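Local coordinates for protein putative poly(3-hydroxybutyrate) depolymerase LpqC (PDB 3D0K) that probably hydrolyses the ester bonds of poly(3-hydroxybutyrate) or a related hydroxyacid ester, using an alpha/beta-hydrolase fold, at residues V58-V63 with A122-V127; H155-S160 with A164-V169; S277-S282 with A293-L298. One frame throughout, in Å; residues are numbered along the deposited sequence.

Interactions 1 and 2 belong to the buried core and reach the same central sheet, whereas interaction 3 lies about 19 Å from the centre of the chain and is partly buried. Helix residues 122-127 touch both segment 58-63 and the leucine and phenylalanine of interaction 2, so the first two contacts are continuous, their centres about 11 Å apart. Interaction 3 touches neither; it sets the last modelled helix against the helix before it. The chemistry follows this placement: valine methyls and a glutamine side chain in interaction 1, selenium, aromatic and aliphatic groups in interaction 2, and leucine and valine methyls with one glutamine amide oxygen in interaction 3.

Interaction 1. Residues V58-V63 with A122-V127; sequences VVQHGV and ALVARV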
loop_
_atom_site.group_PDB
_atom_site.type_symbol
_atom_site.label_atom_id
_atom_site.label_comp_id
_atom_site.label_asym_id
_atom_site.label_seq_id
_atom_site.Cartn_x
_atom_site.Cartn_y
_atom_site.Cartn_z
ATOM N N VAL A 58 3.650 -7.396 0.328
ATOM C CA VAL A 58 2.271 -7.131 0.785
ATOM C C VAL A 58 1.655 -6.316 -0.381
ATOM O O VAL A 58 2.230 -5.329 -0.799
ATOM C CB VAL A 58 2.254 -6.361 2.087
ATOM C CG1 VAL A 58 0.822 -6.021 2.532
ATOM C CG2 VAL A 58 2.974 -7.191 3.239
ATOM N N VAL A 59 0.517 -6.753 -0.901
ATOM C CA VAL A 59 -0.105 -6.075 -2.058
ATOM C C VAL A 59 -1.462 -5.546 -1.645
ATOM O O VAL A 59 -2.319 -6.335 -1.211
ATOM C CB VAL A 59 -0.239 -7.082 -3.231
ATOM C CG1 VAL A 59 -1.025 -6.495 -4.355
ATOM C CG2 VAL A 59 1.140 -7.547 -3.699
ATOM N N GLN A 60 -1.707 -4.239 -1.799
ATOM C CA GLN A 60 -3.029 -3.693 -1.453
ATOM C C GLN A 60 -3.890 -3.338 -2.669
ATOM O O GLN A 60 -3.453 -2.560 -3.496
ATOM C CB GLN A 60 -2.911 -2.489 -0.553
ATOM C CG GLN A 60 -2.295 -2.803 0.827
ATOM C CD GLN A 60 -3.204 -3.730 1.639
ATOM O OE1 GLN A 60 -4.451 -3.769 1.429
ATOM N NE2 GLN A 60 -2.614 -4.456 2.572
ATOM N N HIS A 61 -5.090 -3.910 -2.711
ATOM C CA HIS A 61 -6.050 -3.817 -3.852
ATOM C C HIS A 61 -6.581 -2.396 -3.993
ATOM O O HIS A 61 -6.455 -1.587 -3.078
ATOM C CB HIS A 61 -7.216 -4.820 -3.633
ATOM C CG HIS A 61 -7.920 -4.689 -2.294
ATOM N ND1 HIS A 61 -8.530 -3.526 -1.866
ATOM C CD2 HIS A 61 -8.106 -5.593 -1.291
ATOM C CE1 HIS A 61 -9.057 -3.715 -0.667
ATOM N NE2 HIS A 61 -8.832 -4.970 -0.312
ATOM N N GLY A 62 -7.199 -2.070 -5.129
ATOM C CA GLY A 62 -7.829 -0.759 -5.208
ATOM C C GLY A 62 -9.288 -0.800 -4.737
ATOM O O GLY A 62 -9.657 -1.592 -3.841
ATOM N N VAL A 63 -10.109 0.013 -5.392
ATOM C CA VAL A 63 -11.472 0.333 -4.949
ATOM C C VAL A 63 -12.428 -0.867 -5.054
ATOM O O VAL A 63 -13.336 -1.027 -4.212
ATOM C CB VAL A 63 -12.020 1.609 -5.701
ATOM C CG1 VAL A 63 -12.283 1.319 -7.186
ATOM C CG2 VAL A 63 -13.276 2.181 -4.981
ATOM N N ALA A 122 -2.684 -0.407 10.481
ATOM C CA ALA A 122 -1.868 -1.079 11.521
ATOM C C ALA A 122 -1.944 -2.615 11.454
ATOM O O ALA A 122 -1.099 -3.332 12.043
ATOM C CB ALA A 122 -2.307 -0.600 12.930
ATOM N N LEU A 123 -2.966 -3.113 10.778
ATOM C CA LEU A 123 -3.170 -4.537 10.569
ATOM C C LEU A 123 -2.060 -5.141 9.724
ATOM O O LEU A 123 -1.737 -6.319 9.895
ATOM C CB LEU A 123 -4.517 -4.756 9.876
ATOM C CG LEU A 123 -5.729 -4.451 10.774
ATOM C CD1 LEU A 123 -6.987 -4.581 9.977
ATOM C CD2 LEU A 123 -5.762 -5.429 11.962
ATOM N N VAL A 124 -1.472 -4.367 8.800
ATOM C CA VAL A 124 -0.356 -4.926 7.958
ATOM C C VAL A 124 0.796 -5.443 8.825
ATOM O O VAL A 124 1.168 -6.622 8.739
ATOM C CB VAL A 124 0.134 -3.936 6.887
ATOM C CG1 VAL A 124 1.391 -4.511 6.101
ATOM C CG2 VAL A 124 -1.001 -3.620 5.952
ATOM N N ALA A 125 1.342 -4.591 9.678
ATOM C CA ALA A 125 2.400 -5.037 10.582
ATOM C C ALA A 125 2.016 -6.229 11.481
ATOM O O ALA A 125 2.866 -7.118 11.748
ATOM C CB ALA A 125 2.964 -3.865 11.394
ATOM N N ARG A 126 0.767 -6.268 11.942
ATOM C CA ARG A 126 0.333 -7.369 12.821
ATOM C C ARG A 126 0.340 -8.699 12.067
ATOM O O ARG A 126 0.801 -9.737 12.595
ATOM C CB ARG A 126 -1.051 -7.105 13.407
ATOM C CG ARG A 126 -1.149 -5.828 14.208
ATOM C CD ARG A 126 -2.482 -5.772 14.947
ATOM N NE ARG A 126 -2.464 -4.766 16.001
ATOM C CZ ARG A 126 -3.152 -3.628 15.962
ATOM N NH1 ARG A 126 -3.919 -3.336 14.912
ATOM N NH2 ARG A 126 -3.080 -2.785 16.981
ATOM N N VAL A 127 -0.158 -8.668 10.830
ATOM C CA VAL A 127 -0.168 -9.854 10.003
ATOM C C VAL A 127 1.269 -10.296 9.780
ATOM O O VAL A 127 1.560 -11.496 9.926
ATOM C CB VAL A 127 -0.868 -9.627 8.626
ATOM C CG1 VAL A 127 -0.550 -10.801 7.659
ATOM C CG2 VAL A 127 -2.380 -9.457 8.841
#
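With chi1 near trans in both residues, 177° in V58 and 175° in V124, each valine swings its CG1 methyl opposite the backbone N, and the two side chains meet tip to tip with V58 CG1 and V124 CG1 3.9 Å apart. This is sheet-to-helix packing of an alpha/beta-hydrolase fold: strand 56-60 lies in the central sheet between strands 84-89 and 142-147, and helix 122-133 covers one face of it. The CA atoms of V58 and V124 are 8.0 Å apart, a separation bridged by the two short side chains.

The other branch of V124 points elsewhere. Its CG2, beside the backbone N, lies next to the amide end of Q60, whose chain bends at chi2 and slides past the valine in the reverse direction. V124 thus spans two residues of one strand, V58 and Q60, both facing the helix, while V59 between them turns to the other side, onto W74. V124 also reaches the neighbouring unit of the core, with its CG1 3.7 Å from F166 CE2 and its CG2 3.8 Å from L157 CD1.

Q60 also touches the probable nucleophile elbow after strand 142-147, so this end of the contact approaches the presumed active site. H61 and G62 lie in the loop after this strand, which in alpha/beta-hydrolases commonly contributes to the oxyanion hole. H61 is anchored through NE2 to the backbone N of F90, and its ND1 donates to G62 O at 3.0 Å, in the carbonyl plane on a lone pair; the acceptor is tilted from the imidazole plane and the bond bent, N-H...O 144°.

Interaction 2. Residues H155-S160 with A164-V169; sequences HRLMSS and APFHAV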
loop_
_atom_site.group_PDB
_atom_site.type_symbol
_atom_site.label_atom_id
_atom_site.label_comp_id
_atom_site.label_asym_id
_atom_site.label_seq_id
_atom_site.Cartn_x
_atom_site.Cartn_y
_atom_site.Cartn_z
ATOM N N HIS A 155 0.265 5.097 1.345
ATOM C CA HIS A 155 0.938 6.363 1.754
ATOM C C HIS A 155 0.406 6.897 3.079
ATOM O O HIS A 155 1.150 7.512 3.838
ATOM C CB HIS A 155 0.979 7.450 0.651
ATOM C CG HIS A 155 -0.310 8.187 0.437
ATOM N ND1 HIS A 155 -0.564 9.420 1.009
ATOM C CD2 HIS A 155 -1.359 7.927 -0.381
ATOM C CE1 HIS A 155 -1.752 9.859 0.593
ATOM N NE2 HIS A 155 -2.269 8.951 -0.215
ATOM N N ARG A 156 -0.844 6.566 3.383
ATOM C CA ARG A 156 -1.461 6.989 4.656
ATOM C C ARG A 156 -0.965 6.054 5.771
ATOM O O ARG A 156 -0.838 6.482 6.896
ATOM C CB ARG A 156 -2.971 6.954 4.574
ATOM C CG ARG A 156 -3.471 8.068 3.630
ATOM C CD ARG A 156 -4.975 8.170 3.551
ATOM N NE ARG A 156 -5.234 9.239 2.558
ATOM C CZ ARG A 156 -6.173 9.233 1.617
ATOM N NH1 ARG A 156 -7.051 8.240 1.525
ATOM N NH2 ARG A 156 -6.261 10.260 0.762
ATOM N N LEU A 157 -0.690 4.800 5.426
ATOM C CA LEU A 157 -0.050 3.870 6.343
ATOM C C LEU A 157 1.334 4.441 6.732
ATOM O O LEU A 157 1.705 4.521 7.927
ATOM C CB LEU A 157 0.059 2.491 5.671
ATOM C CG LEU A 157 0.727 1.354 6.470
ATOM C CD1 LEU A 157 0.280 -0.002 5.962
ATOM C CD2 LEU A 157 2.295 1.405 6.539
HETATM N N MSE A 158 2.077 4.861 5.724
HETATM C CA MSE A 158 3.400 5.474 5.942
HETATM C C MSE A 158 3.343 6.763 6.748
HETATM O O MSE A 158 4.304 7.064 7.463
HETATM C CB MSE A 158 4.178 5.644 4.627
HETATM C CG MSE A 158 4.497 4.239 3.968
HETATM SE SE MSE A 158 5.427 2.985 5.141
HETATM C CE MSE A 158 7.159 3.879 4.865
ATOM N N SER A 159 2.242 7.517 6.643
ATOM C CA SER A 159 2.069 8.739 7.410
ATOM C C SER A 159 1.751 8.524 8.886
ATOM O O SER A 159 1.821 9.458 9.677
ATOM C CB SER A 159 0.898 9.538 6.826
ATOM O OG SER A 159 1.105 9.766 5.449
ATOM N N SER A 160 1.305 7.329 9.231
ATOM C CA SER A 160 0.695 7.090 10.552
ATOM C C SER A 160 1.292 5.933 11.337
ATOM O O SER A 160 1.069 5.857 12.542
ATOM C CB SER A 160 -0.818 6.892 10.433
ATOM O OG SER A 160 -1.083 5.673 9.740
ATOM N N ALA A 164 9.563 0.433 10.673
ATOM C CA ALA A 164 10.481 -0.705 10.896
ATOM C C ALA A 164 10.186 -2.005 10.109
ATOM O O ALA A 164 11.136 -2.623 9.599
ATOM C CB ALA A 164 10.730 -0.990 12.467
ATOM N N PRO A 165 8.899 -2.415 9.976
ATOM C CA PRO A 165 8.642 -3.652 9.246
ATOM C C PRO A 165 8.961 -3.599 7.727
ATOM O O PRO A 165 9.054 -4.653 7.113
ATOM C CB PRO A 165 7.136 -3.861 9.454
ATOM C CG PRO A 165 6.798 -3.054 10.691
ATOM C CD PRO A 165 7.649 -1.857 10.531
ATOM N N PHE A 166 9.111 -2.409 7.141
ATOM C CA PHE A 166 9.109 -2.270 5.688
ATOM C C PHE A 166 10.455 -1.893 5.086
ATOM O O PHE A 166 11.032 -0.848 5.420
ATOM C CB PHE A 166 8.035 -1.252 5.252
ATOM C CG PHE A 166 6.695 -1.520 5.883
ATOM C CD1 PHE A 166 6.260 -0.762 6.988
ATOM C CD2 PHE A 166 5.909 -2.566 5.421
ATOM C CE1 PHE A 166 5.033 -1.026 7.578
ATOM C CE2 PHE A 166 4.669 -2.871 6.014
ATOM C CZ PHE A 166 4.224 -2.085 7.096
ATOM N N HIS A 167 10.947 -2.756 4.204
ATOM C CA HIS A 167 12.190 -2.510 3.445
ATOM C C HIS A 167 12.038 -1.561 2.226
ATOM O O HIS A 167 12.945 -0.766 1.895
ATOM C CB HIS A 167 12.723 -3.848 2.968
ATOM C CG HIS A 167 13.910 -3.743 2.071
ATOM N ND1 HIS A 167 15.170 -3.423 2.538
ATOM C CD2 HIS A 167 14.030 -3.914 0.729
ATOM C CE1 HIS A 167 16.017 -3.402 1.519
ATOM N NE2 HIS A 167 15.345 -3.693 0.412
ATOM N N ALA A 168 10.892 -1.649 1.563
ATOM C CA ALA A 168 10.593 -0.809 0.392
ATOM C C ALA A 168 9.105 -0.633 0.325
ATOM O O ALA A 168 8.347 -1.549 0.699
ATOM C CB ALA A 168 11.094 -1.474 -0.910
ATOM N N VAL A 169 8.659 0.528 -0.177
ATOM C CA VAL A 169 7.255 0.897 -0.212
ATOM C C VAL A 169 7.013 1.716 -1.496
ATOM O O VAL A 169 7.751 2.654 -1.810
ATOM C CB VAL A 169 6.812 1.760 1.010
ATOM C CG1 VAL A 169 5.300 2.157 0.882
ATOM C CG2 VAL A 169 7.087 0.982 2.353
#
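M158, present as selenomethionine, supplies the Met-aromatic part of this contact: its SE lies 5.0 Å from the centroid of the F166 ring and 39° off the ring normal, an oblique approach. The chain bends at chi2 and chi3, and with these bends CG, SE and CE all stay near the methyls of V169.

Apolar contacts make up the rest. M158 and V169 meet tip to tip, with M158 CG 3.8 Å from V169 CG1 and M158 SE 3.8 Å from V169 CG2, so both valine branches are engaged. L157 crosses F166 at a slant, its CD2 being 3.8 Å from F166 CE1. These groups join helix 149-160 to strand 168-172 within a beta-alpha-beta crossover that starts from strand 142-147, whose L144 lies against L157, F166 and V169. The F166 ring is further backed by P165, whose CB sits 3.9 Å above the ring plane, over its centre.

Hydrogen bonds occur inside segment 155-160, not between the segments. S159 OG donates to H155 O at 2.8 Å, tilted out of the carbonyl plane, and S160 OG donates likewise to R156 O at 3.0 Å.

Interaction 3. Residues S277-S282 with A293-L298; sequences SQVCAS and AELARL
Helix segments 277-282 and 293-298 run roughly antiparallel, with an angle of 151° between their N-to-C directions and a closest axis approach of 11.4 Å. The CA atoms of V279 and L295 are 8.3 Å apart, and those of Q278 and L298 8.4 Å, so the backbones stay well separated and side chains must bridge the space.

On one line of the interface V279 CG2 does the touching. It lies 3.9 Å from L295 CD2, the two side chains crossing at about a right angle, and 4.2 Å from L298 CD1, where they cross at a slant. The neighbouring line is formed by Q278 and L298: bent at chi2, with the amide turned by chi3 (-66°), the glutamine sets OE1 3.3 Å from L298 CD2. L298 is thus shared, CD1 going to the valine and CD2 to the amide oxygen.

In the fold this is where the C-terminal helix packs against helix 273-286, which follows the probable catalytic histidine of the alpha/beta-hydrolase fold and meets F145 of the central sheet through S277 and C280. The turn between the helices is tied down by S282, whose OG bonds to R288 O, and by D291 OD2, which accepts from E294 N.

Between the two segments the partners are methyl groups and one amide oxygen, with no charged pair and no hydrogen bond, so the attraction is mainly dispersion and burial of leucine and valine surface: V279 and L295 are the buried pair, Q278 and L298 the partly exposed one, and the Q278 amide oxygen is the polar atom of the contact.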
loop_
_atom_site.group_PDB
_atom_site.type_symbol
_atom_site.label_atom_id
_atom_site.label_comp_id
_atom_site.label_asym_id
_atom_site.label_seq_id
_atom_site.Cartn_x
_atom_site.Cartn_y
_atom_site.Cartn_z
ATOM N N SER A 277 1.566 -3.364 -11.164
ATOM C CA SER A 277 2.145 -4.473 -10.399
ATOM C C SER A 277 3.413 -5.047 -11.068
ATOM O O SER A 277 4.421 -5.265 -10.394
ATOM C CB SER A 277 1.125 -5.608 -10.158
ATOM O OG SER A 277 0.058 -5.173 -9.336
ATOM N N GLN A 278 3.357 -5.321 -12.362
ATOM C CA GLN A 278 4.481 -5.934 -13.053
ATOM C C GLN A 278 5.656 -4.957 -13.235
ATOM O O GLN A 278 6.829 -5.350 -13.209
ATOM C CB GLN A 278 4.001 -6.522 -14.387
ATOM C CG GLN A 278 2.877 -7.542 -14.209
ATOM C CD GLN A 278 2.985 -8.715 -15.152
ATOM O OE1 GLN A 278 2.863 -8.571 -16.377
ATOM N NE2 GLN A 278 3.207 -9.911 -14.582
ATOM N N VAL A 279 5.333 -3.681 -13.386
ATOM C CA VAL A 279 6.360 -2.640 -13.431
ATOM C C VAL A 279 7.058 -2.522 -12.095
ATOM O O VAL A 279 8.251 -2.380 -12.032
ATOM C CB VAL A 279 5.740 -1.316 -13.874
ATOM C CG1 VAL A 279 6.661 -0.124 -13.593
ATOM C CG2 VAL A 279 5.304 -1.431 -15.360
ATOM N N CYS A 280 6.277 -2.504 -11.016
ATOM C CA CYS A 280 6.822 -2.440 -9.658
ATOM C C CYS A 280 7.758 -3.611 -9.319
ATOM O O CYS A 280 8.805 -3.410 -8.698
ATOM C CB CYS A 280 5.677 -2.343 -8.635
ATOM S SG CYS A 280 6.346 -1.953 -6.976
ATOM N N ALA A 281 7.349 -4.814 -9.731
ATOM C CA ALA A 281 8.124 -6.041 -9.569
ATOM C C ALA A 281 9.414 -5.932 -10.343
ATOM O O ALA A 281 10.453 -6.372 -9.855
ATOM C CB ALA A 281 7.339 -7.214 -10.044
ATOM N N SER A 282 9.336 -5.372 -11.558
ATOM C CA SER A 282 10.532 -5.173 -12.369
ATOM C C SER A 282 11.515 -4.197 -11.696
ATOM O O SER A 282 12.710 -4.429 -11.678
ATOM C CB SER A 282 10.155 -4.641 -13.778
ATOM O OG SER A 282 11.332 -4.493 -14.584
ATOM N N ALA A 293 8.935 -1.867 -25.549
ATOM C CA ALA A 293 8.236 -3.020 -26.135
ATOM C C ALA A 293 7.444 -3.774 -25.089
ATOM O O ALA A 293 6.294 -4.173 -25.324
ATOM C CB ALA A 293 9.231 -3.967 -26.826
ATOM N N GLU A 294 8.062 -3.999 -23.932
ATOM C CA GLU A 294 7.365 -4.609 -22.816
ATOM C C GLU A 294 6.250 -3.702 -22.329
ATOM O O GLU A 294 5.104 -4.126 -22.174
ATOM C CB GLU A 294 8.328 -4.912 -21.677
ATOM C CG GLU A 294 8.510 -6.385 -21.432
ATOM C CD GLU A 294 7.394 -6.949 -20.595
ATOM O OE1 GLU A 294 7.578 -6.975 -19.360
ATOM O OE2 GLU A 294 6.345 -7.339 -21.171
ATOM N N LEU A 295 6.582 -2.445 -22.082
ATOM C CA LEU A 295 5.549 -1.499 -21.633
ATOM C C LEU A 295 4.364 -1.504 -22.602
ATOM O O LEU A 295 3.223 -1.591 -22.172
ATOM C CB LEU A 295 6.112 -0.098 -21.460
ATOM C CG LEU A 295 7.120 0.012 -20.319
ATOM C CD1 LEU A 295 7.652 1.405 -20.252
ATOM C CD2 LEU A 295 6.544 -0.436 -18.954
ATOM N N ALA A 296 4.632 -1.476 -23.900
ATOM C CA ALA A 296 3.554 -1.558 -24.896
ATOM C C ALA A 296 2.768 -2.864 -24.788
ATOM O O ALA A 296 1.545 -2.872 -24.959
ATOM C CB ALA A 296 4.095 -1.341 -26.319
ATOM N N ARG A 297 3.460 -3.954 -24.460
ATOM C CA ARG A 297 2.807 -5.235 -24.240
ATOM C C ARG A 297 1.847 -5.094 -23.078
ATOM O O ARG A 297 0.689 -5.506 -23.178
ATOM C CB ARG A 297 3.839 -6.318 -23.929
ATOM C CG ARG A 297 3.358 -7.743 -24.110
ATOM C CD ARG A 297 4.537 -8.635 -24.537
ATOM N NE ARG A 297 5.231 -8.122 -25.736
ATOM C CZ ARG A 297 6.511 -7.724 -25.785
ATOM N NH1 ARG A 297 7.290 -7.780 -24.701
ATOM N NH2 ARG A 297 7.021 -7.278 -26.936
ATOM N N LEU A 298 2.336 -4.508 -21.978
ATOM C CA LEU A 298 1.534 -4.294 -20.773
ATOM C C LEU A 298 0.379 -3.312 -20.979
ATOM O O LEU A 298 -0.668 -3.481 -20.378
ATOM C CB LEU A 298 2.426 -3.862 -19.606
ATOM C CG LEU A 298 3.376 -4.948 -19.110
ATOM C CD1 LEU A 298 4.455 -4.403 -18.181
ATOM C CD2 LEU A 298 2.596 -6.041 -18.408
#